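Local coordinates for universal stress protein (Pseudomonas aeruginosa UCBPP-PA14, PDB 7MQ5) that is of unknown function but, as a putative universal stress protein of the HUP clan, probably takes part in the bacterial response to stress, at residues 132-144 with 164-178. Residues are numbered along the deposited sequence; the frame is centred on the assembly and turned at random.
Sequences WTGGKILAAVDVG and IAGLAKATLHVISAH
Strands 136-141 and 171-178 run parallel, their axes 27° apart, in a register that sets Ile137 beside Leu172 and Ala139 beside Val174. Six backbone hydrogen bonds run along the pair, the first from Thr171 N to Gly135 O, just ahead of strand 136-141, and the last from Val141 N to Ile175 O. Before the strands, the type II turn Trp132-Gly135 meets the Schellman motif closing helix 148-167: Gly134 N donates to Ala168 O (3.0 Å) and more weakly to Lys169 O.

Ile137 faces the helix end. Its CD1 reaches Ile164 CG2 at 3.8 Å, the two side chains crossing at about a right angle, while its CG1 rests against the methyl groups of Ala165 and Ala170. Ile164 CG2 also touches Trp132 CZ3 (3.8 Å), and the indole NE1 is held by Asp270. On the other face, the extended Lys136 chain passes obliquely by the His173 ring, CG 3.6 Å from NE2; that nitrogen hydrogen-bonds Thr171 OG1 at 2.8 Å.

Past the end of strand 136-141, Val143 N donates to Ser176 OG (3.0 Å). Asp142 OD1 accepts from His178 ND1 at 3.1 Å through its syn lone pair, lying in the ring plane though carboxylate and imidazole are turned 75° apart; a chi1 of -179° swings the carboxylate away from the backbone N and toward the ring. Gly144 N grips the same oxygen from above the carboxylate plane in an Asx turn, and two donors on one oxygen probably hold the carboxylate's rotation.

Strand 136-141, helix 148-167 and strand 171-178 thus form a beta-alpha-beta crossover, the repeating element of the Rossmann-like alpha/beta fold of universal stress proteins.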
loop_
_atom_site.group_PDB
_atom_site.type_symbol
_atom_site.label_atom_id
_atom_site.label_comp_id
_atom_site.label_asym_id
_atom_site.label_seq_id
_atom_site.Cartn_x
_atom_site.Cartn_y
_atom_site.Cartn_z
ATOM N N TRP A 132 0.815 13.247 5.389
ATOM C CA TRP A 132 -0.182 12.345 6.017
ATOM C C TRP A 132 -0.765 12.952 7.293
ATOM O O TRP A 132 -1.921 12.663 7.591
ATOM C CB TRP A 132 0.483 11.029 6.387
ATOM C CG TRP A 132 0.717 10.108 5.240
ATOM C CD1 TRP A 132 0.631 10.377 3.904
ATOM C CD2 TRP A 132 1.189 8.761 5.353
ATOM N NE1 TRP A 132 0.953 9.260 3.183
ATOM C CE2 TRP A 132 1.328 8.265 4.041
ATOM C CE3 TRP A 132 1.514 7.932 6.431
ATOM C CZ2 TRP A 132 1.753 6.961 3.783
ATOM C CZ3 TRP A 132 1.923 6.644 6.175
ATOM C CH2 TRP A 132 2.049 6.174 4.870
ATOM N N THR A 133 0.055 13.693 8.041
ATOM C CA THR A 133 -0.343 14.170 9.385
ATOM C C THR A 133 -1.664 14.928 9.307
ATOM O O THR A 133 -1.801 15.876 8.495
ATOM C CB THR A 133 0.794 14.956 10.039
ATOM O OG1 THR A 133 1.891 14.054 10.176
ATOM C CG2 THR A 133 0.433 15.523 11.394
ATOM N N GLY A 134 -2.610 14.494 10.134
ATOM C CA GLY A 134 -3.924 15.147 10.215
ATOM C C GLY A 134 -4.861 14.800 9.073
ATOM O O GLY A 134 -5.977 15.342 9.070
ATOM N N GLY A 135 -4.465 13.924 8.150
ATOM C CA GLY A 135 -5.346 13.640 7.000
ATOM C C GLY A 135 -6.364 12.544 7.265
ATOM O O GLY A 135 -6.650 12.231 8.437
ATOM N N LYS A 136 -6.902 11.983 6.190
ATOM C CA LYS A 136 -7.893 10.882 6.268
ATOM C C LYS A 136 -7.314 9.637 5.598
ATOM O O LYS A 136 -6.787 9.728 4.472
ATOM C CB LYS A 136 -9.219 11.312 5.642
ATOM C CG LYS A 136 -9.863 12.488 6.363
ATOM C CD LYS A 136 -11.254 12.809 5.887
ATOM C CE LYS A 136 -11.839 14.016 6.595
ATOM N NZ LYS A 136 -13.145 14.415 6.023
ATOM N N ILE A 137 -7.410 8.516 6.296
ATOM C CA ILE A 137 -6.927 7.192 5.827
ATOM C C ILE A 137 -8.163 6.370 5.461
ATOM O O ILE A 137 -9.060 6.252 6.305
ATOM C CB ILE A 137 -6.108 6.496 6.930
ATOM C CG1 ILE A 137 -5.099 7.441 7.595
ATOM C CG2 ILE A 137 -5.464 5.217 6.394
ATOM C CD1 ILE A 137 -4.140 8.122 6.646
ATOM N N LEU A 138 -8.177 5.814 4.256
ATOM C CA LEU A 138 -9.336 5.038 3.776
ATOM C C LEU A 138 -8.952 3.569 3.612
ATOM O O LEU A 138 -7.984 3.284 2.924
ATOM C CB LEU A 138 -9.814 5.611 2.442
ATOM C CG LEU A 138 -11.013 4.903 1.821
ATOM C CD1 LEU A 138 -12.243 4.982 2.723
ATOM C CD2 LEU A 138 -11.288 5.500 0.456
ATOM N N ALA A 139 -9.705 2.679 4.244
ATOM C CA ALA A 139 -9.530 1.218 4.080
ATOM C C ALA A 139 -10.637 0.703 3.159
ATOM O O ALA A 139 -11.804 1.034 3.404
ATOM C CB ALA A 139 -9.585 0.536 5.425
ATOM N N ALA A 140 -10.297 -0.108 2.156
ATOM C CA ALA A 140 -11.294 -0.680 1.229
ATOM C C ALA A 140 -11.499 -2.163 1.549
ATOM O O ALA A 140 -10.535 -2.931 1.497
ATOM C CB ALA A 140 -10.854 -0.492 -0.203
ATOM N N VAL A 141 -12.731 -2.538 1.871
ATOM C CA VAL A 141 -13.089 -3.950 2.166
ATOM C C VAL A 141 -14.408 -4.293 1.455
ATOM O O VAL A 141 -14.961 -3.434 0.725
ATOM C CB VAL A 141 -13.200 -4.149 3.686
ATOM C CG1 VAL A 141 -11.894 -3.827 4.402
ATOM C CG2 VAL A 141 -14.354 -3.333 4.257
ATOM N N ASP A 142 -14.825 -5.550 1.556
ATOM C CA ASP A 142 -16.178 -5.966 1.092
ATOM C C ASP A 142 -16.776 -6.756 2.252
ATOM O O ASP A 142 -16.488 -7.953 2.362
ATOM C CB ASP A 142 -16.169 -6.751 -0.225
ATOM C CG ASP A 142 -17.564 -7.154 -0.704
ATOM O OD1 ASP A 142 -18.544 -6.926 0.047
ATOM O OD2 ASP A 142 -17.667 -7.691 -1.826
ATOM N N VAL A 143 -17.529 -6.074 3.113
ATOM C CA VAL A 143 -18.101 -6.724 4.329
ATOM C C VAL A 143 -19.067 -7.857 3.934
ATOM O O VAL A 143 -19.346 -8.696 4.796
ATOM C CB VAL A 143 -18.767 -5.684 5.254
ATOM C CG1 VAL A 143 -17.814 -4.546 5.603
ATOM C CG2 VAL A 143 -20.058 -5.133 4.676
ATOM N N GLY A 144 -19.498 -7.912 2.667
ATOM C CA GLY A 144 -20.407 -8.970 2.188
ATOM C C GLY A 144 -19.740 -10.334 2.062
ATOM O O GLY A 144 -20.451 -11.279 1.696
ATOM N N ILE A 164 -1.613 3.271 10.544
ATOM C CA ILE A 164 -1.220 4.506 9.807
ATOM C C ILE A 164 -1.984 5.697 10.403
ATOM O O ILE A 164 -1.379 6.756 10.623
ATOM C CB ILE A 164 -1.467 4.336 8.297
ATOM C CG1 ILE A 164 -0.442 3.375 7.696
ATOM C CG2 ILE A 164 -1.441 5.677 7.594
ATOM C CD1 ILE A 164 -0.734 2.944 6.293
ATOM N N ALA A 165 -3.276 5.535 10.651
ATOM C CA ALA A 165 -4.059 6.648 11.230
ATOM C C ALA A 165 -3.433 7.067 12.564
ATOM O O ALA A 165 -3.359 8.275 12.840
ATOM C CB ALA A 165 -5.503 6.236 11.382
ATOM N N GLY A 166 -3.002 6.103 13.373
ATOM C CA GLY A 166 -2.413 6.443 14.682
ATOM C C GLY A 166 -1.085 7.159 14.535
ATOM O O GLY A 166 -0.894 8.208 15.185
ATOM N N LEU A 167 -0.197 6.662 13.670
ATOM C CA LEU A 167 1.159 7.271 13.602
ATOM C C LEU A 167 1.089 8.643 12.925
ATOM O O LEU A 167 1.920 9.508 13.259
ATOM C CB LEU A 167 2.164 6.319 12.937
ATOM C CG LEU A 167 2.011 6.039 11.447
ATOM C CD1 LEU A 167 2.715 7.098 10.598
ATOM C CD2 LEU A 167 2.583 4.661 11.128
ATOM N N ALA A 168 0.101 8.854 12.058
ATOM C CA ALA A 168 -0.031 10.148 11.343
ATOM C C ALA A 168 -0.985 11.111 12.071
ATOM O O ALA A 168 -1.194 12.229 11.556
ATOM C CB ALA A 168 -0.524 9.879 9.942
ATOM N N LYS A 169 -1.563 10.695 13.199
ATOM C CA LYS A 169 -2.574 11.541 13.899
ATOM C C LYS A 169 -3.626 11.953 12.866
ATOM O O LYS A 169 -3.925 13.163 12.715
ATOM C CB LYS A 169 -1.924 12.717 14.634
ATOM C CG LYS A 169 -1.041 12.290 15.798
ATOM C CD LYS A 169 -0.635 13.411 16.720
ATOM C CE LYS A 169 0.129 12.910 17.926
ATOM N NZ LYS A 169 1.374 12.206 17.538
ATOM N N ALA A 170 -4.177 10.938 12.205
ATOM C CA ALA A 170 -5.156 11.061 11.108
ATOM C C ALA A 170 -6.430 10.321 11.520
ATOM O O ALA A 170 -6.424 9.625 12.563
ATOM C CB ALA A 170 -4.556 10.483 9.835
ATOM N N THR A 171 -7.487 10.472 10.730
ATOM C CA THR A 171 -8.741 9.750 11.024
ATOM C C THR A 171 -8.888 8.590 10.041
ATOM O O THR A 171 -8.405 8.686 8.905
ATOM C CB THR A 171 -9.938 10.700 11.023
ATOM O OG1 THR A 171 -9.980 11.422 9.799
ATOM C CG2 THR A 171 -9.874 11.690 12.160
ATOM N N LEU A 172 -9.524 7.529 10.507
ATOM C CA LEU A 172 -9.735 6.287 9.740
ATOM C C LEU A 172 -11.179 6.208 9.230
ATOM O O LEU A 172 -12.120 6.466 9.997
ATOM C CB LEU A 172 -9.405 5.113 10.662
ATOM C CG LEU A 172 -9.646 3.724 10.084
ATOM C CD1 LEU A 172 -8.756 3.483 8.880
ATOM C CD2 LEU A 172 -9.430 2.659 11.152
ATOM N N HIS A 173 -11.324 5.816 7.972
ATOM C CA HIS A 173 -12.604 5.675 7.247
ATOM C C HIS A 173 -12.575 4.337 6.510
ATOM O O HIS A 173 -11.474 3.889 6.135
ATOM C CB HIS A 173 -12.806 6.902 6.335
ATOM C CG HIS A 173 -12.559 8.209 7.044
ATOM N ND1 HIS A 173 -13.574 9.018 7.526
ATOM C CD2 HIS A 173 -11.398 8.807 7.414
ATOM C CE1 HIS A 173 -13.055 10.064 8.135
ATOM N NE2 HIS A 173 -11.711 9.955 8.088
ATOM N N VAL A 174 -13.739 3.742 6.290
ATOM C CA VAL A 174 -13.833 2.441 5.577
ATOM C C VAL A 174 -14.858 2.544 4.448
ATOM O O VAL A 174 -15.931 3.099 4.675
ATOM C CB VAL A 174 -14.226 1.317 6.548
ATOM C CG1 VAL A 174 -14.355 -0.020 5.838
ATOM C CG2 VAL A 174 -13.256 1.218 7.713
ATOM N N ILE A 175 -14.511 2.032 3.271
ATOM C CA ILE A 175 -15.468 1.922 2.134
ATOM C C ILE A 175 -15.692 0.432 1.876
ATOM O O ILE A 175 -14.711 -0.323 1.702
ATOM C CB ILE A 175 -15.010 2.676 0.863
ATOM C CG1 ILE A 175 -15.969 2.476 -0.325
ATOM C CG2 ILE A 175 -13.598 2.290 0.475
ATOM C CD1 ILE A 175 -17.388 2.903 -0.083
ATOM N N SER A 176 -16.958 0.041 1.930
ATOM C CA SER A 176 -17.387 -1.327 1.582
ATOM C C SER A 176 -18.241 -1.214 0.328
ATOM O O SER A 176 -19.298 -0.577 0.395
ATOM C CB SER A 176 -18.149 -1.992 2.696
ATOM O OG SER A 176 -18.524 -3.311 2.326
ATOM N N ALA A 177 -17.748 -1.753 -0.774
ATOM C CA ALA A 177 -18.479 -1.709 -2.052
ATOM C C ALA A 177 -18.897 -3.134 -2.375
ATOM O O ALA A 177 -18.013 -3.993 -2.585
ATOM C CB ALA A 177 -17.624 -1.094 -3.130
ATOM N N HIS A 178 -20.204 -3.361 -2.332
ATOM C CA HIS A 178 -20.816 -4.688 -2.580
ATOM C C HIS A 178 -21.555 -4.635 -3.915
ATOM O O HIS A 178 -22.293 -3.684 -4.168
ATOM C CB HIS A 178 -21.714 -5.038 -1.387
ATOM C CG HIS A 178 -22.213 -6.438 -1.392
ATOM N ND1 HIS A 178 -21.419 -7.498 -1.004
ATOM C CD2 HIS A 178 -23.421 -6.954 -1.703
ATOM C CE1 HIS A 178 -22.113 -8.615 -1.097
ATOM N NE2 HIS A 178 -23.345 -8.307 -1.522
HETATM O O HOH W 1 2.374 12.426 12.857
HETATM O O HOH W 2 -15.310 -3.367 -2.144
#